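Local coordinates for protein Pre-mRNA-splicing factor 38 (Chaetomium thermophilum, PDB 5F5T) that is probably required for pre-mRNA splicing, acting in the spliceosome as a member of the PRP38 family, at residues R73-V78 with F116-A121; A123-R128 with D168-K173; L144-K149 with T161-F166. All coordinates share one frame; numbering follows the deposited sequence.

Contact 1 (R73-V78 with F116-A121)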
loop_
_atom_site.group_PDB
_atom_site.type_symbol
_atom_site.label_atom_id
_atom_site.label_comp_id
_atom_site.label_asym_id
_atom_site.label_seq_id
_atom_site.Cartn_x
_atom_site.Cartn_y
_atom_site.Cartn_z
ATOM N N ARG A 73 -3.515 6.416 16.408
ATOM C CA ARG A 73 -4.202 7.629 15.998
ATOM C C ARG A 73 -3.643 8.144 14.679
ATOM O O ARG A 73 -4.050 9.200 14.197
ATOM C CB ARG A 73 -4.080 8.702 17.079
ATOM C CG ARG A 73 -4.767 8.341 18.378
ATOM C CD ARG A 73 -6.226 7.985 18.137
ATOM N NE ARG A 73 -6.916 7.653 19.380
ATOM C CZ ARG A 73 -7.306 6.429 19.718
ATOM N NH1 ARG A 73 -7.074 5.406 18.905
ATOM N NH2 ARG A 73 -7.929 6.225 20.870
ATOM N N PHE A 74 -2.680 7.413 14.121
ATOM C CA PHE A 74 -2.100 7.779 12.834
ATOM C C PHE A 74 -1.308 6.639 12.209
ATOM O O PHE A 74 -0.952 5.671 12.879
ATOM C CB PHE A 74 -1.198 9.010 12.977
ATOM C CG PHE A 74 -0.085 8.841 13.971
ATOM C CD1 PHE A 74 1.127 8.282 13.588
ATOM C CD2 PHE A 74 -0.244 9.247 15.287
ATOM C CE1 PHE A 74 2.156 8.126 14.499
ATOM C CE2 PHE A 74 0.779 9.094 16.203
ATOM C CZ PHE A 74 1.982 8.530 15.807
ATOM N N VAL A 75 -1.026 6.775 10.919
ATOM C CA VAL A 75 -0.136 5.857 10.225
ATOM C C VAL A 75 1.228 6.519 10.047
ATOM O O VAL A 75 1.319 7.708 9.739
ATOM C CB VAL A 75 -0.707 5.420 8.852
ATOM C CG1 VAL A 75 -2.034 4.700 9.034
ATOM C CG2 VAL A 75 -0.865 6.608 7.925
ATOM N N GLY A 76 2.284 5.767 10.332
ATOM C CA GLY A 76 3.640 6.259 10.182
ATOM C C GLY A 76 4.649 5.175 10.500
ATOM O O GLY A 76 4.286 4.129 11.039
ATOM N N GLY A 77 5.914 5.427 10.178
ATOM C CA GLY A 77 6.996 4.524 10.531
ATOM C C GLY A 77 7.719 4.984 11.783
ATOM O O GLY A 77 7.157 4.957 12.880
ATOM N N VAL A 78 8.969 5.408 11.617
ATOM C CA VAL A 78 9.747 5.944 12.728
ATOM C C VAL A 78 9.922 7.449 12.529
ATOM O O VAL A 78 10.199 7.913 11.423
ATOM C CB VAL A 78 11.130 5.250 12.861
ATOM C CG1 VAL A 78 10.950 3.764 13.111
ATOM C CG2 VAL A 78 11.970 5.463 11.618
ATOM N N PHE A 116 -13.410 0.093 12.203
ATOM C CA PHE A 116 -12.209 0.846 12.572
ATOM C C PHE A 116 -11.231 1.007 11.416
ATOM O O PHE A 116 -10.558 0.052 11.003
ATOM C CB PHE A 116 -11.495 0.176 13.742
ATOM C CG PHE A 116 -12.417 -0.255 14.844
ATOM C CD1 PHE A 116 -13.065 0.681 15.642
ATOM C CD2 PHE A 116 -12.636 -1.597 15.084
ATOM C CE1 PHE A 116 -13.915 0.273 16.661
ATOM C CE2 PHE A 116 -13.482 -2.011 16.099
ATOM C CZ PHE A 116 -14.123 -1.074 16.888
ATOM N N LYS A 117 -11.138 2.237 10.924
ATOM C CA LYS A 117 -10.360 2.535 9.730
ATOM C C LYS A 117 -8.875 2.219 9.891
ATOM O O LYS A 117 -8.246 1.763 8.946
ATOM C CB LYS A 117 -10.536 4.002 9.324
ATOM C CG LYS A 117 -10.347 4.997 10.453
ATOM C CD LYS A 117 -10.933 6.349 10.084
ATOM C CE LYS A 117 -10.527 7.414 11.071
ATOM N NZ LYS A 117 -10.905 8.749 10.542
ATOM N N TYR A 118 -8.302 2.486 11.061
ATOM C CA TYR A 118 -6.884 2.195 11.280
ATOM C C TYR A 118 -6.630 0.686 11.313
ATOM O O TYR A 118 -5.541 0.225 10.976
ATOM C CB TYR A 118 -6.383 2.870 12.558
ATOM C CG TYR A 118 -6.219 4.360 12.374
ATOM C CD1 TYR A 118 -5.196 4.866 11.585
ATOM C CD2 TYR A 118 -7.124 5.255 12.933
ATOM C CE1 TYR A 118 -5.055 6.223 11.383
ATOM C CE2 TYR A 118 -6.993 6.621 12.731
ATOM C CZ TYR A 118 -5.954 7.096 11.955
ATOM O OH TYR A 118 -5.812 8.448 11.748
ATOM N N LEU A 119 -7.636 -0.087 11.706
ATOM C CA LEU A 119 -7.519 -1.540 11.643
ATOM C C LEU A 119 -7.407 -1.981 10.183
ATOM O O LEU A 119 -6.632 -2.883 9.853
ATOM C CB LEU A 119 -8.709 -2.222 12.317
ATOM C CG LEU A 119 -8.645 -3.750 12.358
ATOM C CD1 LEU A 119 -7.309 -4.200 12.946
ATOM C CD2 LEU A 119 -9.793 -4.312 13.170
ATOM N N ARG A 120 -8.190 -1.345 9.313
ATOM C CA ARG A 120 -8.123 -1.625 7.881
ATOM C C ARG A 120 -6.781 -1.205 7.313
ATOM O O ARG A 120 -6.224 -1.883 6.450
ATOM C CB ARG A 120 -9.258 -0.923 7.124
ATOM C CG ARG A 120 -9.144 -1.057 5.612
ATOM C CD ARG A 120 -10.427 -0.705 4.879
ATOM N NE ARG A 120 -11.569 -1.439 5.409
ATOM C CZ ARG A 120 -12.825 -1.257 5.018
ATOM N NH1 ARG A 120 -13.794 -1.977 5.565
ATOM N NH2 ARG A 120 -13.114 -0.357 4.086
ATOM N N ALA A 121 -6.273 -0.072 7.788
ATOM C CA ALA A 121 -4.973 0.413 7.336
ATOM C C ALA A 121 -3.875 -0.573 7.719
ATOM O O ALA A 121 -3.009 -0.902 6.907
ATOM C CB ALA A 121 -4.684 1.779 7.921
#

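Contact 2 (A123-R128 with D168-K173)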
loop_
_atom_site.group_PDB
_atom_site.type_symbol
_atom_site.label_atom_id
_atom_site.label_comp_id
_atom_site.label_asym_id
_atom_site.label_seq_id
_atom_site.Cartn_x
_atom_site.Cartn_y
_atom_site.Cartn_z
ATOM N N ALA A 123 -4.266 -3.821 8.448
ATOM C CA ALA A 123 -4.467 -5.067 7.717
ATOM C C ALA A 123 -3.960 -4.942 6.287
ATOM O O ALA A 123 -3.316 -5.849 5.772
ATOM C CB ALA A 123 -5.933 -5.464 7.733
ATOM N N ALA A 124 -4.250 -3.814 5.650
ATOM C CA ALA A 124 -3.803 -3.575 4.287
ATOM C C ALA A 124 -2.280 -3.528 4.227
ATOM O O ALA A 124 -1.670 -4.092 3.318
ATOM C CB ALA A 124 -4.396 -2.289 3.750
ATOM N N PHE A 125 -1.676 -2.866 5.212
ATOM C CA PHE A 125 -0.221 -2.777 5.302
ATOM C C PHE A 125 0.375 -4.179 5.393
ATOM O O PHE A 125 1.257 -4.547 4.610
ATOM C CB PHE A 125 0.183 -1.942 6.520
ATOM C CG PHE A 125 1.658 -1.645 6.606
ATOM C CD1 PHE A 125 2.403 -1.392 5.468
ATOM C CD2 PHE A 125 2.297 -1.613 7.837
ATOM C CE1 PHE A 125 3.759 -1.112 5.555
ATOM C CE2 PHE A 125 3.650 -1.337 7.930
ATOM C CZ PHE A 125 4.382 -1.085 6.788
ATOM N N TYR A 126 -0.160 -4.974 6.315
ATOM C CA TYR A 126 0.320 -6.328 6.550
ATOM C C TYR A 126 0.162 -7.197 5.308
ATOM O O TYR A 126 1.027 -8.017 4.994
ATOM C CB TYR A 126 -0.421 -6.956 7.733
ATOM C CG TYR A 126 0.083 -8.334 8.089
ATOM C CD1 TYR A 126 1.237 -8.496 8.841
ATOM C CD2 TYR A 126 -0.588 -9.472 7.664
ATOM C CE1 TYR A 126 1.707 -9.752 9.164
ATOM C CE2 TYR A 126 -0.127 -10.732 7.983
ATOM C CZ TYR A 126 1.022 -10.868 8.733
ATOM O OH TYR A 126 1.488 -12.123 9.051
ATOM N N ILE A 127 -0.955 -7.020 4.611
ATOM C CA ILE A 127 -1.214 -7.763 3.388
ATOM C C ILE A 127 -0.177 -7.406 2.327
ATOM O O ILE A 127 0.378 -8.288 1.674
ATOM C CB ILE A 127 -2.631 -7.494 2.852
ATOM C CG1 ILE A 127 -3.665 -8.205 3.729
ATOM C CG2 ILE A 127 -2.758 -7.959 1.405
ATOM C CD1 ILE A 127 -5.090 -8.086 3.227
ATOM N N ARG A 128 0.103 -6.115 2.181
ATOM C CA ARG A 128 1.106 -5.664 1.222
ATOM C C ARG A 128 2.472 -6.254 1.562
ATOM O O ARG A 128 3.261 -6.589 0.676
ATOM C CB ARG A 128 1.181 -4.135 1.190
ATOM C CG ARG A 128 2.334 -3.593 0.357
ATOM C CD ARG A 128 2.074 -3.849 -1.122
ATOM N NE ARG A 128 3.136 -3.341 -1.988
ATOM C CZ ARG A 128 4.323 -3.918 -2.150
ATOM N NH1 ARG A 128 4.622 -5.032 -1.498
ATOM N NH2 ARG A 128 5.216 -3.374 -2.959
ATOM N N ASP A 168 -3.398 3.365 -2.261
ATOM C CA ASP A 168 -2.699 3.685 -3.498
ATOM C C ASP A 168 -1.193 3.737 -3.254
ATOM O O ASP A 168 -0.408 3.297 -4.098
ATOM C CB ASP A 168 -3.189 5.019 -4.066
ATOM C CG ASP A 168 -2.748 5.241 -5.500
ATOM O OD1 ASP A 168 -2.806 4.285 -6.302
ATOM O OD2 ASP A 168 -2.328 6.372 -5.823
ATOM N N ASP A 169 -0.797 4.266 -2.098
ATOM C CA ASP A 169 0.610 4.285 -1.711
ATOM C C ASP A 169 1.173 2.872 -1.567
ATOM O O ASP A 169 2.273 2.584 -2.033
ATOM C CB ASP A 169 0.809 5.056 -0.409
ATOM C CG ASP A 169 0.835 6.558 -0.618
ATOM O OD1 ASP A 169 0.754 6.996 -1.784
ATOM O OD2 ASP A 169 0.964 7.298 0.382
ATOM N N LEU A 170 0.409 1.995 -0.928
ATOM C CA LEU A 170 0.811 0.602 -0.777
ATOM C C LEU A 170 0.989 -0.067 -2.136
ATOM O O LEU A 170 1.899 -0.871 -2.338
ATOM C CB LEU A 170 -0.223 -0.165 0.043
ATOM C CG LEU A 170 -0.373 0.211 1.512
ATOM C CD1 LEU A 170 -1.561 -0.526 2.106
ATOM C CD2 LEU A 170 0.905 -0.138 2.262
ATOM N N LEU A 171 0.088 0.256 -3.055
ATOM C CA LEU A 171 0.089 -0.331 -4.388
ATOM C C LEU A 171 1.129 0.245 -5.357
ATOM O O LEU A 171 1.481 -0.408 -6.336
ATOM C CB LEU A 171 -1.308 -0.201 -4.993
ATOM C CG LEU A 171 -2.378 -0.954 -4.200
ATOM C CD1 LEU A 171 -3.734 -0.855 -4.877
ATOM C CD2 LEU A 171 -1.966 -2.410 -3.996
ATOM N N THR A 172 1.600 1.466 -5.114
ATOM C CA THR A 172 2.466 2.131 -6.094
ATOM C C THR A 172 3.833 2.575 -5.574
ATOM O O THR A 172 4.650 3.088 -6.338
ATOM C CB THR A 172 1.783 3.384 -6.682
ATOM O OG1 THR A 172 1.714 4.405 -5.680
ATOM C CG2 THR A 172 0.381 3.055 -7.173
ATOM N N LYS A 173 4.087 2.395 -4.284
ATOM C CA LYS A 173 5.317 2.923 -3.707
ATOM C C LYS A 173 6.214 1.808 -3.176
ATOM O O LYS A 173 5.734 0.752 -2.757
ATOM C CB LYS A 173 4.998 3.918 -2.593
ATOM C CG LYS A 173 4.952 5.365 -3.059
ATOM C CD LYS A 173 4.397 6.283 -1.984
ATOM C CE LYS A 173 4.689 7.740 -2.310
ATOM N NZ LYS A 173 3.532 8.411 -2.966
HETATM O O HOH W 1 4.155 -0.857 -3.907
#

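Contact 3 (L144-K149 with T161-F166)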
loop_
_atom_site.group_PDB
_atom_site.type_symbol
_atom_site.label_atom_id
_atom_site.label_comp_id
_atom_site.label_asym_id
_atom_site.label_seq_id
_atom_site.Cartn_x
_atom_site.Cartn_y
_atom_site.Cartn_z
ATOM N N LEU A 144 -9.718 1.498 -2.628
ATOM C CA LEU A 144 -9.514 2.793 -3.261
ATOM C C LEU A 144 -10.821 3.600 -3.221
ATOM O O LEU A 144 -10.839 4.790 -3.530
ATOM C CB LEU A 144 -9.032 2.614 -4.703
ATOM C CG LEU A 144 -7.599 2.109 -4.916
ATOM C CD1 LEU A 144 -7.322 1.915 -6.394
ATOM C CD2 LEU A 144 -6.593 3.076 -4.318
ATOM N N GLU A 145 -11.912 2.935 -2.846
ATOM C CA GLU A 145 -13.216 3.580 -2.696
ATOM C C GLU A 145 -13.461 4.037 -1.257
ATOM O O GLU A 145 -14.426 4.744 -0.972
ATOM C CB GLU A 145 -14.330 2.631 -3.140
ATOM C CG GLU A 145 -15.595 3.316 -3.609
ATOM C CD GLU A 145 -16.628 2.327 -4.116
ATOM O OE1 GLU A 145 -17.781 2.739 -4.355
ATOM O OE2 GLU A 145 -16.282 1.138 -4.275
ATOM N N ASP A 146 -12.585 3.621 -0.352
ATOM C CA ASP A 146 -12.678 4.023 1.046
ATOM C C ASP A 146 -12.072 5.419 1.184
ATOM O O ASP A 146 -10.867 5.612 1.014
ATOM C CB ASP A 146 -11.958 3.015 1.944
ATOM C CG ASP A 146 -12.253 3.211 3.423
ATOM O OD1 ASP A 146 -12.735 4.295 3.817
ATOM O OD2 ASP A 146 -11.993 2.266 4.199
ATOM N N ARG A 147 -12.917 6.389 1.502
ATOM C CA ARG A 147 -12.524 7.790 1.462
ATOM C C ARG A 147 -12.346 8.383 2.854
ATOM O O ARG A 147 -12.162 9.590 2.999
ATOM C CB ARG A 147 -13.566 8.595 0.685
ATOM C CG ARG A 147 -14.822 8.882 1.486
ATOM C CD ARG A 147 -15.795 9.740 0.709
ATOM N NE ARG A 147 -16.869 8.953 0.115
ATOM C CZ ARG A 147 -18.139 9.032 0.495
ATOM N NH1 ARG A 147 -18.488 9.864 1.469
ATOM N NH2 ARG A 147 -19.059 8.283 -0.099
ATOM N N ARG A 148 -12.385 7.529 3.871
ATOM C CA ARG A 148 -12.272 7.979 5.254
ATOM C C ARG A 148 -10.927 8.649 5.517
ATOM O O ARG A 148 -9.901 8.236 4.982
ATOM C CB ARG A 148 -12.472 6.806 6.219
ATOM C CG ARG A 148 -13.914 6.333 6.330
ATOM C CD ARG A 148 -14.036 5.107 7.235
ATOM N NE ARG A 148 -13.330 3.950 6.693
ATOM C CZ ARG A 148 -13.198 2.790 7.328
ATOM N NH1 ARG A 148 -13.731 2.626 8.531
ATOM N NH2 ARG A 148 -12.533 1.793 6.757
ATOM N N LYS A 149 -10.942 9.679 6.355
ATOM C CA LYS A 149 -9.732 10.424 6.680
ATOM C C LYS A 149 -8.815 9.676 7.643
ATOM O O LYS A 149 -9.273 9.046 8.595
ATOM C CB LYS A 149 -10.103 11.777 7.282
ATOM C CG LYS A 149 -10.998 12.617 6.406
ATOM C CD LYS A 149 -11.417 13.880 7.120
ATOM C CE LYS A 149 -12.332 14.717 6.243
ATOM N NZ LYS A 149 -12.798 15.929 6.950
ATOM N N THR A 161 -4.275 12.582 5.374
ATOM C CA THR A 161 -4.275 11.729 4.195
ATOM C C THR A 161 -5.573 10.931 4.213
ATOM O O THR A 161 -6.379 11.094 5.119
ATOM C CB THR A 161 -3.056 10.782 4.146
ATOM O OG1 THR A 161 -2.995 10.159 2.858
ATOM C CG2 THR A 161 -3.162 9.707 5.212
ATOM N N TYR A 162 -5.784 10.072 3.225
ATOM C CA TYR A 162 -7.033 9.326 3.153
ATOM C C TYR A 162 -6.766 7.850 2.925
ATOM O O TYR A 162 -5.702 7.474 2.428
ATOM C CB TYR A 162 -7.914 9.879 2.033
ATOM C CG TYR A 162 -8.136 11.370 2.121
ATOM C CD1 TYR A 162 -7.227 12.255 1.561
ATOM C CD2 TYR A 162 -9.261 11.893 2.744
ATOM C CE1 TYR A 162 -7.419 13.622 1.634
ATOM C CE2 TYR A 162 -9.465 13.258 2.819
ATOM C CZ TYR A 162 -8.539 14.116 2.262
ATOM O OH TYR A 162 -8.727 15.476 2.330
ATOM N N MET A 163 -7.749 7.020 3.256
ATOM C CA MET A 163 -7.596 5.579 3.122
ATOM C C MET A 163 -7.257 5.177 1.690
ATOM O O MET A 163 -6.372 4.361 1.471
ATOM C CB MET A 163 -8.866 4.862 3.574
ATOM C CG MET A 163 -8.803 3.358 3.400
ATOM S SD MET A 163 -7.596 2.576 4.488
ATOM C CE MET A 163 -8.225 3.049 6.095
ATOM N N ASP A 164 -7.941 5.769 0.719
ATOM C CA ASP A 164 -7.693 5.439 -0.678
ATOM C C ASP A 164 -6.288 5.868 -1.083
ATOM O O ASP A 164 -5.638 5.213 -1.901
ATOM C CB ASP A 164 -8.744 6.080 -1.589
ATOM C CG ASP A 164 -8.877 7.570 -1.380
ATOM O OD1 ASP A 164 -9.217 7.986 -0.253
ATOM O OD2 ASP A 164 -8.669 8.324 -2.354
ATOM N N GLU A 165 -5.818 6.961 -0.490
ATOM C CA GLU A 165 -4.460 7.431 -0.734
ATOM C C GLU A 165 -3.419 6.504 -0.104
ATOM O O GLU A 165 -2.357 6.269 -0.678
ATOM C CB GLU A 165 -4.286 8.849 -0.200
ATOM C CG GLU A 165 -4.493 9.923 -1.254
ATOM C CD GLU A 165 -4.033 11.289 -0.782
ATOM O OE1 GLU A 165 -3.670 11.416 0.408
ATOM O OE2 GLU A 165 -4.023 12.231 -1.601
ATOM N N PHE A 166 -3.728 5.985 1.078
ATOM C CA PHE A 166 -2.850 5.037 1.749
ATOM C C PHE A 166 -2.754 3.727 0.959
ATOM O O PHE A 166 -1.664 3.180 0.772
ATOM C CB PHE A 166 -3.350 4.779 3.174
ATOM C CG PHE A 166 -2.430 3.927 3.996
ATOM C CD1 PHE A 166 -1.165 4.376 4.340
ATOM C CD2 PHE A 166 -2.828 2.669 4.419
ATOM C CE1 PHE A 166 -0.316 3.586 5.096
ATOM C CE2 PHE A 166 -1.984 1.874 5.173
ATOM C CZ PHE A 166 -0.728 2.333 5.513
#

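Contact 1 (R73-V78 with F116-A121)
Y118 and V75 carry this contact, in which the first turn of helix 117-130 packs against the extended loop that leaves helix 61-71 and leads to strand 78-79 in the mostly helical PRP38 fold. It is mainly an aromatic side chain lying along a main chain: the CB of Y118 points toward the loop, and its ring runs beside R73, F74 and V75. The ring gets there because CG stands beside the backbone N, anti to the carbonyl carbon (chi1 -74°), which carries the phenol outward along the loop. Its CE1 comes within 3.6 Å of F74 CA. Further out, Y118 OH lies 3.1 Å from R73 O, but the clear partner of this hydroxyl is the backbone N of R151, in strand 149-153. The tyrosine therefore spans from its helix past the loop to that strand, which pairs with 158-162. V75 ties the same loop to strand 149-153 through backbone hydrogen bonds with R151 and K153.

The CB of F74 points away from the helix, and its ring packs on S86, R151 and K153, so the helix meets its backbone rather than its side chain. The CB of R73 points away too, and NH1 bonds to V69 O in the preceding helix. Y118 also packs on a polar side chain of another protein.

V75 supplies the apolar end of the contact through one branch. With CG1 anti to the carbonyl carbon (chi1 -61°), that methyl reaches the edge of the tyrosine ring, 4.1 Å from Y118 CD1. One turn further along the helix, the same V75 CG1 meets the methyl of A121, again with 4.1 Å to its CB.

Contact 2 (A123-R128 with D168-K173)
A pair of nearly parallel helices is joined here, with L170 of one set against A124, F125 and R128 of the other. The axes of 123-128 and 168-172 run in the same direction, 6° apart, and pass 10.3 Å from each other. L170 reaches across with both of its branches. Its CD1 rests on the methyl of A124, at 3.7 Å from CB. The other methyl, CD2, comes to the edge of the F125 ring, 3.8 Å from CD1 of that phenylalanine, with the two side chains crossing at about a right angle.

R128 closes the C-terminal end of the seam. Its aliphatic part runs antiparallel to the L170 side chain, and a bend at chi2 (70°) turns the guanidinium onto the main chain of the neighbouring helix. NE donates to L170 O at 2.8 Å, a bent bond whose donor is tilted from the carbonyl plane. A water continues the grip: it accepts from R128 NH2 at 2.9 Å and donates to L170 O at 2.7 Å, as well as to K173 O. Both L170 O and the water lie in the guanidinium plane, at its edge.

In the helical core of the PRP38 domain, these carbonyls belong to the last turn of helix 163-172 and the residue just after it, where the negative end of the helix dipole would probably suit a cationic partner. R128 is also tied to W182, through NH2 to its backbone O and by a cation-pi contact. A leucine in place of R128 would probably leave L170 O without its side-chain donor and the water without its NH2 anchor. D168 OD2, on helix 163-172, forms a salt bridge with a basic side chain of another protein.

Contact 3 (L144-K149 with T161-F166)
OD1 of D146, whose side chain lies against M163, is gripped by two donors from R148: NE at 3.0 Å on the syn lone pair, and the backbone N on the anti side, which makes an Asx turn. The other oxygen, D146 OD2, takes R148 NH2 at 2.7 Å, so the arginine holds the carboxylate side-on and in its own guanidinium plane. R120 of helix 117-130 adds a second salt bridge to OD2.

The turn sets R148 O at the start of helix 163-172, where it accepts M163 N at 3.0 Å, almost in line with the carbonyl bond. M163, its CG anti to the backbone N (chi1 177°), sets that methylene 3.5 Å from D146 CG, and the two side chains cross obliquely. D164 CB lies beside L144 O, while its OD2 forms salt bridges with basic side-chain groups of another protein.

At the hairpin, K149 and Y162 form an antiparallel non-hydrogen-bonded pair. Their side chains run side by side on one face, K149 CG lying 4.0 Å from Y162 CE2. With two arginines around it, the buried D146 carboxylate is likely to stay ionised, its charge largely balanced within the chain, whereas that of D164 is met across the protein-protein interface.

The three contacts sit about 12 Å apart, centre to centre, and two helices tie them together: 117-130 serves contacts 1 and 2, and 163-172 serves contacts 2 and 3. Contacts 1 and 3 also touch directly. R120 NH2 bridges to D146 OD2 at 2.9 Å, K117 NZ probably donates to K149 O, and A121 O packs against F166 CE2. Between contacts 2 and 3 the touch is slight, L144 CD2 lying 3.8 Å from D168 N. Contact 2 is the buried one, its centre about 5 Å from that of the chain; contact 3, its centre about 13 Å from the same point, has the most residues near the partner protein, and contacts 1 and 2 have two each.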